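Local coordinates for protein RsfP (Uncultured bacterium, PDB 4GLJ) that probably catalyses the phosphorolysis of methylthioadenosine to adenine and methylthioribose 1-phosphate, and also binds the dye rhodamine B, at residues A[148-153]-A[261-266]; A[36-41]-A[85-90]. All blocks are in the same frame, centred on the assembly; numbering follows the deposited sequence.

Contact 1. Residues A[148-153]-A[261-266]; sequences ADILIR and ASEQPK
A salt-bridge network of D149, R153 and E263 joins helix 145-157 to the C-terminal end of helix 237-263. R153 meets E263 end-on, one nitrogen to each carboxylate oxygen: NH2 of R153 lies 2.9 Å from OE1 of E263, and NH1 of R153 lies 3.0 Å from OE2 of E263. Both bonds are nearly straight and both oxygens use their syn lone pairs. The guanidinium and carboxylate planes are only 14° apart, so this is a nearly coplanar bidentate pair. A bend at chi3 (-78°) turns the arginine so that its other edge faces D149, one helical turn back. There NE of R153 donates to OD2 of D149 at 3.0 Å, and NH2 of R153 adds a longer bond of 3.2 Å to the same OD2. Both come from one face of the carboxylate, well out of its plane. Three nitrogens thus fix the rotation of the guanidinium, and its charge probably eases the proximity of the two acids.

Next to the ion pair, I150 makes the apolar part of the contact. Its terminal methyl CD1 abuts the pyrrolidine ring of P265, 3.8 Å from CG, while its CG1 passes OE1 of E263 at 3.7 Å. I150 also packs on L259 and I260 of the long helix. The chain turns at Q264, which has positive phi, and P265 follows, its carbonyl hydrogen-bonded to the hydroxyl of Y92. The whole is a coplanar bidentate arginine-carboxylate pair, extended to D149 as a salt-bridge network beside an aliphatic contact; it ties helix 237-263 to helix 145-157, which packs on strands 92-101 and 111-119 of the mixed sheet in this phosphorylase-superfamily fold.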
ATOM      1  N   ALA A 148       7.586   5.999 -26.655  1.00 27.01           N
ATOM      2  CA  ALA A 148       6.276   5.427 -26.984  1.00 24.70           C
ATOM      3  C   ALA A 148       5.909   5.677 -28.439  1.00 28.10           C
ATOM      4  O   ALA A 148       5.424   4.762 -29.104  1.00 27.46           O
ATOM      5  CB  ALA A 148       5.149   5.976 -26.074  1.00 24.83           C
ATOM      6  N   ASP A 149       6.126   6.896 -28.960  1.00 29.97           N
ATOM      7  CA  ASP A 149       5.849   7.089 -30.382  1.00 32.98           C
ATOM      8  C   ASP A 149       6.699   6.172 -31.284  1.00 31.78           C
ATOM      9  O   ASP A 149       6.203   5.729 -32.343  1.00 31.57           O
ATOM     10  CB  ASP A 149       5.997   8.542 -30.803  1.00 37.31           C
ATOM     11  CG  ASP A 149       5.767   8.716 -32.295  1.00 47.86           C
ATOM     12  OD1 ASP A 149       4.601   8.485 -32.765  1.00 52.83           O
ATOM     13  OD2 ASP A 149       6.784   9.004 -33.002  1.00 49.94           O
ATOM     14  N   ILE A 150       7.989   6.005 -30.934  1.00 31.90           N
ATOM     15  CA  ILE A 150       8.864   5.048 -31.666  1.00 31.30           C
ATOM     16  C   ILE A 150       8.268   3.626 -31.600  1.00 30.22           C
ATOM     17  O   ILE A 150       8.231   2.923 -32.627  1.00 27.94           O
ATOM     18  CB  ILE A 150      10.317   5.078 -31.154  1.00 32.76           C
ATOM     19  CG1 ILE A 150      11.031   6.276 -31.803  1.00 34.59           C
ATOM     20  CG2 ILE A 150      11.061   3.783 -31.482  1.00 32.30           C
ATOM     21  CD1 ILE A 150      12.382   6.615 -31.267  1.00 37.68           C
ATOM     22  N   LEU A 151       7.771   3.210 -30.411  1.00 25.83           N
ATOM     23  CA  LEU A 151       7.200   1.897 -30.319  1.00 27.46           C
ATOM     24  C   LEU A 151       6.015   1.651 -31.239  1.00 26.50           C
ATOM     25  O   LEU A 151       5.889   0.541 -31.763  1.00 27.22           O
ATOM     26  CB  LEU A 151       6.866   1.474 -28.867  1.00 25.06           C
ATOM     27  CG  LEU A 151       8.129   1.363 -27.995  1.00 27.51           C
ATOM     28  CD1 LEU A 151       7.693   1.317 -26.504  1.00 26.29           C
ATOM     29  CD2 LEU A 151       8.920   0.104 -28.349  1.00 25.39           C
ATOM     30  N   ILE A 152       5.127   2.637 -31.367  1.00 24.73           N
ATOM     31  CA  ILE A 152       4.004   2.597 -32.236  1.00 26.96           C
ATOM     32  C   ILE A 152       4.473   2.420 -33.682  1.00 28.92           C
ATOM     33  O   ILE A 152       3.913   1.600 -34.395  1.00 30.04           O
ATOM     34  CB  ILE A 152       3.140   3.908 -32.105  1.00 29.20           C
ATOM     35  CG1 ILE A 152       2.451   3.981 -30.726  1.00 30.10           C
ATOM     36  CG2 ILE A 152       2.093   3.943 -33.169  1.00 30.52           C
ATOM     37  CD1 ILE A 152       2.010   5.415 -30.336  1.00 35.47           C
ATOM     38  N   ARG A 153       5.461   3.201 -34.121  1.00 30.26           N
ATOM     39  CA  ARG A 153       5.883   3.108 -35.543  1.00 33.12           C
ATOM     40  C   ARG A 153       6.676   1.785 -35.727  1.00 31.54           C
ATOM     41  O   ARG A 153       6.588   1.169 -36.783  1.00 33.27           O
ATOM     42  CB  ARG A 153       6.699   4.320 -35.938  1.00 35.56           C
ATOM     43  CG  ARG A 153       5.841   5.568 -35.999  1.00 37.82           C
ATOM     44  CD  ARG A 153       6.613   6.768 -36.481  1.00 45.19           C
ATOM     45  NE  ARG A 153       7.434   7.311 -35.410  1.00 46.10           N
ATOM     46  CZ  ARG A 153       8.758   7.402 -35.468  1.00 47.95           C
ATOM     47  NH1 ARG A 153       9.414   6.997 -36.551  1.00 48.85           N
ATOM     48  NH2 ARG A 153       9.408   7.930 -34.439  1.00 50.23           N
ATOM     49  N   ALA A 261      18.082   4.292 -32.532  1.00 35.93           N
ATOM     50  CA  ALA A 261      19.459   4.527 -32.915  1.00 39.93           C
ATOM     51  C   ALA A 261      19.542   5.645 -33.947  1.00 42.11           C
ATOM     52  O   ALA A 261      20.464   6.470 -33.890  1.00 43.92           O
ATOM     53  CB  ALA A 261      20.131   3.257 -33.452  1.00 41.56           C
ATOM     54  N   SER A 262      18.598   5.703 -34.878  1.00 40.76           N
ATOM     55  CA  SER A 262      18.767   6.699 -35.973  1.00 45.28           C
ATOM     56  C   SER A 262      18.197   8.056 -35.537  1.00 43.13           C
ATOM     57  O   SER A 262      18.701   9.101 -35.957  1.00 42.88           O
ATOM     58  CB  SER A 262      18.155   6.247 -37.302  1.00 47.10           C
ATOM     59  OG  SER A 262      16.799   5.867 -37.116  1.00 50.69           O
ATOM     60  N   GLU A 263      17.192   8.039 -34.664  1.00 38.75           N
ATOM     61  CA  GLU A 263      16.448   9.262 -34.370  1.00 39.45           C
ATOM     62  C   GLU A 263      16.953   9.928 -33.108  1.00 39.18           C
ATOM     63  O   GLU A 263      16.939  11.147 -33.021  1.00 43.10           O
ATOM     64  CB  GLU A 263      14.920   9.036 -34.366  1.00 39.64           C
ATOM     65  CG  GLU A 263      14.342   8.663 -35.756  1.00 45.73           C
ATOM     66  CD  GLU A 263      12.877   8.201 -35.687  1.00 50.09           C
ATOM     67  OE1 GLU A 263      12.251   8.321 -34.610  1.00 50.72           O
ATOM     68  OE2 GLU A 263      12.307   7.742 -36.707  1.00 55.62           O
ATOM     69  N   GLN A 264      17.420   9.146 -32.132  1.00 40.13           N
ATOM     70  CA  GLN A 264      18.032   9.709 -30.919  1.00 39.82           C
ATOM     71  C   GLN A 264      17.177  10.843 -30.282  1.00 38.23           C
ATOM     72  O   GLN A 264      17.666  11.915 -29.993  1.00 40.49           O
ATOM     73  CB  GLN A 264      19.459  10.182 -31.312  1.00 45.85           C
ATOM     74  CG  GLN A 264      20.587   9.693 -30.405  1.00 52.79           C
ATOM     75  CD  GLN A 264      20.874   8.225 -30.543  1.00 54.60           C
ATOM     76  OE1 GLN A 264      20.066   7.374 -30.137  1.00 57.49           O
ATOM     77  NE2 GLN A 264      22.030   7.901 -31.115  1.00 62.09           N
ATOM     78  N   PRO A 265      15.879  10.604 -30.071  1.00 36.51           N
ATOM     79  CA  PRO A 265      14.979  11.646 -29.600  1.00 38.01           C
ATOM     80  C   PRO A 265      15.426  12.223 -28.265  1.00 40.35           C
ATOM     81  O   PRO A 265      16.075  11.560 -27.460  1.00 36.77           O
ATOM     82  CB  PRO A 265      13.622  10.923 -29.473  1.00 37.30           C
ATOM     83  CG  PRO A 265      13.989   9.496 -29.286  1.00 32.78           C
ATOM     84  CD  PRO A 265      15.205   9.288 -30.158  1.00 33.69           C
ATOM     85  N   LYS A 266      15.137  13.495 -28.081  1.00 45.03           N
ATOM     86  CA  LYS A 266      15.476  14.182 -26.858  1.00 47.09           C
ATOM     87  C   LYS A 266      14.387  13.728 -25.886  1.00 43.83           C
ATOM     88  O   LYS A 266      13.208  13.593 -26.264  1.00 43.46           O
ATOM     89  CB  LYS A 266      15.404  15.690 -27.111  1.00 55.18           C
ATOM     90  CG  LYS A 266      16.667  16.457 -26.768  1.00 63.50           C
ATOM     91  CD  LYS A 266      16.640  17.836 -27.430  1.00 69.40           C
ATOM     92  CE  LYS A 266      16.936  18.955 -26.427  1.00 73.41           C
ATOM     93  NZ  LYS A 266      16.066  18.810 -25.204  1.00 69.13           N
TER

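Contact 2. Residues A[36-41]-A[85-90]; sequences VKIETP and LKTLGV
I38 projects from the loop after strand 33-36 onto the C-terminal part of helix 78-87, where T87 and L88 receive its two branches. Its CG1 lies beside the backbone N (chi1 -66°) and its chain is extended at chi2 (170°), which carries CD1 forward to the isobutyl group of L88. There CD1 of I38 is 3.7 Å from CD1 of L88, with CG and CD2 of L88 little farther from the same methyl. One methyl therefore rests against the whole fork of the leucine, the two side chains crossing at a slant.

The shorter branch, CG2, serves T87. CG2 of I38 approaches OG1 of T87 to 3.8 Å as the two side chains lie alongside, pointing opposite ways. This is contact without a hydrogen bond: with chi1 at 71°, the hydroxyl lies between the backbone N and the carbonyl carbon, and it bonds to the carbonyl of A84 in the preceding turn. I38 also touches A84 and I49, while L88 reaches I49 too, so the pair is continued by strand 49-54.

Past L88 the chain leaves helical geometry at G89. N of G89 bonds to O of K86 at 2.9 Å, N of V90 bonds weakly to O of L85, and G89 has positive phi. These features define a Schellman motif, here packed by a hydrophobic loop residue at the step from helix 78-87 into strand 92-101.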
ATOM      1  N   VAL A  36      27.779  -9.465 -19.044  1.00 46.10           N
ATOM      2  CA  VAL A  36      28.565  -8.713 -18.073  1.00 48.32           C
ATOM      3  C   VAL A  36      27.872  -8.826 -16.711  1.00 49.52           C
ATOM      4  O   VAL A  36      26.628  -8.720 -16.625  1.00 47.06           O
ATOM      5  CB  VAL A  36      28.831  -7.243 -18.498  1.00 47.77           C
ATOM      6  CG1 VAL A  36      29.680  -7.210 -19.782  1.00 54.05           C
ATOM      7  CG2 VAL A  36      27.531  -6.497 -18.706  1.00 47.76           C
ATOM      8  N   LYS A  37      28.666  -9.123 -15.682  1.00 46.10           N
ATOM      9  CA  LYS A  37      28.179  -9.129 -14.311  1.00 48.48           C
ATOM     10  C   LYS A  37      28.533  -7.754 -13.785  1.00 46.57           C
ATOM     11  O   LYS A  37      29.672  -7.338 -13.860  1.00 49.80           O
ATOM     12  CB  LYS A  37      28.867 -10.216 -13.466  1.00 52.87           C
ATOM     13  CG  LYS A  37      28.083 -10.581 -12.195  1.00 54.33           C
ATOM     14  CD  LYS A  37      28.839 -11.601 -11.327  1.00 61.68           C
ATOM     15  CE  LYS A  37      28.497 -13.044 -11.712  1.00 64.12           C
ATOM     16  NZ  LYS A  37      27.009 -13.175 -11.879  1.00 61.08           N
ATOM     17  N   ILE A  38      27.537  -7.010 -13.346  1.00 42.81           N
ATOM     18  CA  ILE A  38      27.752  -5.649 -12.872  1.00 42.24           C
ATOM     19  C   ILE A  38      27.462  -5.675 -11.361  1.00 42.45           C
ATOM     20  O   ILE A  38      26.414  -6.175 -10.963  1.00 45.70           O
ATOM     21  CB  ILE A  38      26.837  -4.680 -13.633  1.00 40.50           C
ATOM     22  CG1 ILE A  38      27.249  -4.649 -15.109  1.00 41.13           C
ATOM     23  CG2 ILE A  38      26.889  -3.295 -12.992  1.00 40.36           C
ATOM     24  CD1 ILE A  38      26.306  -3.932 -16.038  1.00 38.24           C
ATOM     25  N   GLU A  39      28.382  -5.181 -10.531  1.00 42.44           N
ATOM     26  CA  GLU A  39      28.109  -5.002  -9.112  1.00 45.47           C
ATOM     27  C   GLU A  39      27.438  -3.642  -8.940  1.00 42.27           C
ATOM     28  O   GLU A  39      27.718  -2.703  -9.715  1.00 43.43           O
ATOM     29  CB  GLU A  39      29.385  -5.054  -8.302  1.00 50.40           C
ATOM     30  CG  GLU A  39      30.268  -6.297  -8.533  1.00 60.07           C
ATOM     31  CD  GLU A  39      29.827  -7.527  -7.725  1.00 64.69           C
ATOM     32  OE1 GLU A  39      28.592  -7.792  -7.634  1.00 58.73           O
ATOM     33  OE2 GLU A  39      30.727  -8.233  -7.176  1.00 66.59           O
ATOM     34  N   THR A  40      26.443  -3.540  -8.058  1.00 39.91           N
ATOM     35  CA  THR A  40      25.894  -2.227  -7.796  1.00 37.33           C
ATOM     36  C   THR A  40      25.819  -2.021  -6.279  1.00 39.56           C
ATOM     37  O   THR A  40      25.919  -2.998  -5.490  1.00 37.33           O
ATOM     38  CB  THR A  40      24.501  -1.962  -8.408  1.00 36.75           C
ATOM     39  OG1 THR A  40      23.498  -2.473  -7.522  1.00 34.11           O
ATOM     40  CG2 THR A  40      24.316  -2.505  -9.886  1.00 32.95           C
ATOM     41  N   PRO A  41      25.638  -0.751  -5.858  1.00 40.16           N
ATOM     42  CA  PRO A  41      25.415  -0.514  -4.433  1.00 41.70           C
ATOM     43  C   PRO A  41      24.102  -1.137  -3.916  1.00 40.12           C
ATOM     44  O   PRO A  41      23.910  -1.181  -2.690  1.00 41.35           O
ATOM     45  CB  PRO A  41      25.384   1.025  -4.333  1.00 43.06           C
ATOM     46  CG  PRO A  41      26.161   1.498  -5.534  1.00 43.01           C
ATOM     47  CD  PRO A  41      25.762   0.518  -6.609  1.00 39.93           C
ATOM     48  N   LEU A  85      22.145  -0.559 -15.534  1.00 31.04           N
ATOM     49  CA  LEU A  85      21.941  -0.127 -16.922  1.00 29.54           C
ATOM     50  C   LEU A  85      22.469   1.304 -17.009  1.00 31.71           C
ATOM     51  O   LEU A  85      23.127   1.657 -17.980  1.00 30.55           O
ATOM     52  CB  LEU A  85      20.465  -0.192 -17.318  1.00 27.82           C
ATOM     53  CG  LEU A  85      19.886  -1.609 -17.433  1.00 27.98           C
ATOM     54  CD1 LEU A  85      18.400  -1.571 -17.766  1.00 27.31           C
ATOM     55  CD2 LEU A  85      20.639  -2.443 -18.501  1.00 27.89           C
ATOM     56  N   LYS A  86      22.184   2.123 -15.988  1.00 30.18           N
ATOM     57  CA  LYS A  86      22.879   3.415 -15.885  1.00 31.73           C
ATOM     58  C   LYS A  86      24.402   3.357 -16.005  1.00 32.86           C
ATOM     59  O   LYS A  86      24.981   4.164 -16.739  1.00 35.91           O
ATOM     60  CB  LYS A  86      22.482   4.172 -14.589  1.00 30.75           C
ATOM     61  CG  LYS A  86      23.009   5.597 -14.626  1.00 31.09           C
ATOM     62  CD  LYS A  86      22.234   6.385 -15.724  1.00 30.73           C
ATOM     63  CE  LYS A  86      22.737   7.848 -15.662  1.00 33.21           C
ATOM     64  NZ  LYS A  86      21.949   8.753 -16.574  1.00 36.86           N
ATOM     65  N   THR A  87      25.061   2.414 -15.349  1.00 32.13           N
ATOM     66  CA  THR A  87      26.501   2.321 -15.445  1.00 34.75           C
ATOM     67  C   THR A  87      26.968   1.986 -16.869  1.00 36.14           C
ATOM     68  O   THR A  87      28.119   2.264 -17.228  1.00 36.94           O
ATOM     69  CB  THR A  87      27.137   1.308 -14.472  1.00 36.85           C
ATOM     70  OG1 THR A  87      26.827  -0.035 -14.884  1.00 36.56           O
ATOM     71  CG2 THR A  87      26.701   1.570 -13.024  1.00 34.78           C
ATOM     72  N   LEU A  88      26.085   1.439 -17.695  1.00 34.43           N
ATOM     73  CA  LEU A  88      26.495   1.094 -19.087  1.00 38.13           C
ATOM     74  C   LEU A  88      26.307   2.307 -20.006  1.00 40.19           C
ATOM     75  O   LEU A  88      26.643   2.268 -21.178  1.00 41.88           O
ATOM     76  CB  LEU A  88      25.640  -0.106 -19.572  1.00 39.36           C
ATOM     77  CG  LEU A  88      25.959  -1.460 -18.900  1.00 38.70           C
ATOM     78  CD1 LEU A  88      24.941  -2.569 -19.211  1.00 39.12           C
ATOM     79  CD2 LEU A  88      27.359  -1.885 -19.359  1.00 42.55           C
ATOM     80  N   GLY A  89      25.700   3.371 -19.479  1.00 36.66           N
ATOM     81  CA  GLY A  89      25.417   4.584 -20.247  1.00 36.38           C
ATOM     82  C   GLY A  89      24.105   4.567 -20.993  1.00 35.65           C
ATOM     83  O   GLY A  89      23.879   5.337 -21.920  1.00 35.76           O
ATOM     84  N   VAL A  90      23.201   3.685 -20.584  1.00 35.11           N
ATOM     85  CA  VAL A  90      21.916   3.543 -21.270  1.00 34.80           C
ATOM     86  C   VAL A  90      21.142   4.843 -21.101  1.00 36.67           C
ATOM     87  O   VAL A  90      21.060   5.409 -20.001  1.00 34.08           O
ATOM     88  CB  VAL A  90      21.121   2.350 -20.652  1.00 33.89           C
ATOM     89  CG1 VAL A  90      19.664   2.296 -21.122  1.00 33.05           C
ATOM     90  CG2 VAL A  90      21.882   1.043 -20.971  1.00 34.13           C
TER

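Contact 1 and contact 2 are separate packing sites in one chain: their centres lie 23 Å apart and their nearest atoms about 9 Å apart, so they are not in contact. Each centre is 16 Å from the centre of the chain. Both segments of contact 2 precede those of contact 1 in the chain. Strand 92-101 relates them: it follows segment 85-90, while its Y92 bonds to P265 and its V94 touches L151. Contact 1 rests on a charged network as well as apolar packing, whereas contact 2 has no hydrogen bond across its segments. Neither includes the rhodamine-pocket residues H65, F179 or M198, although A98 of that pocket lies on the shared strand.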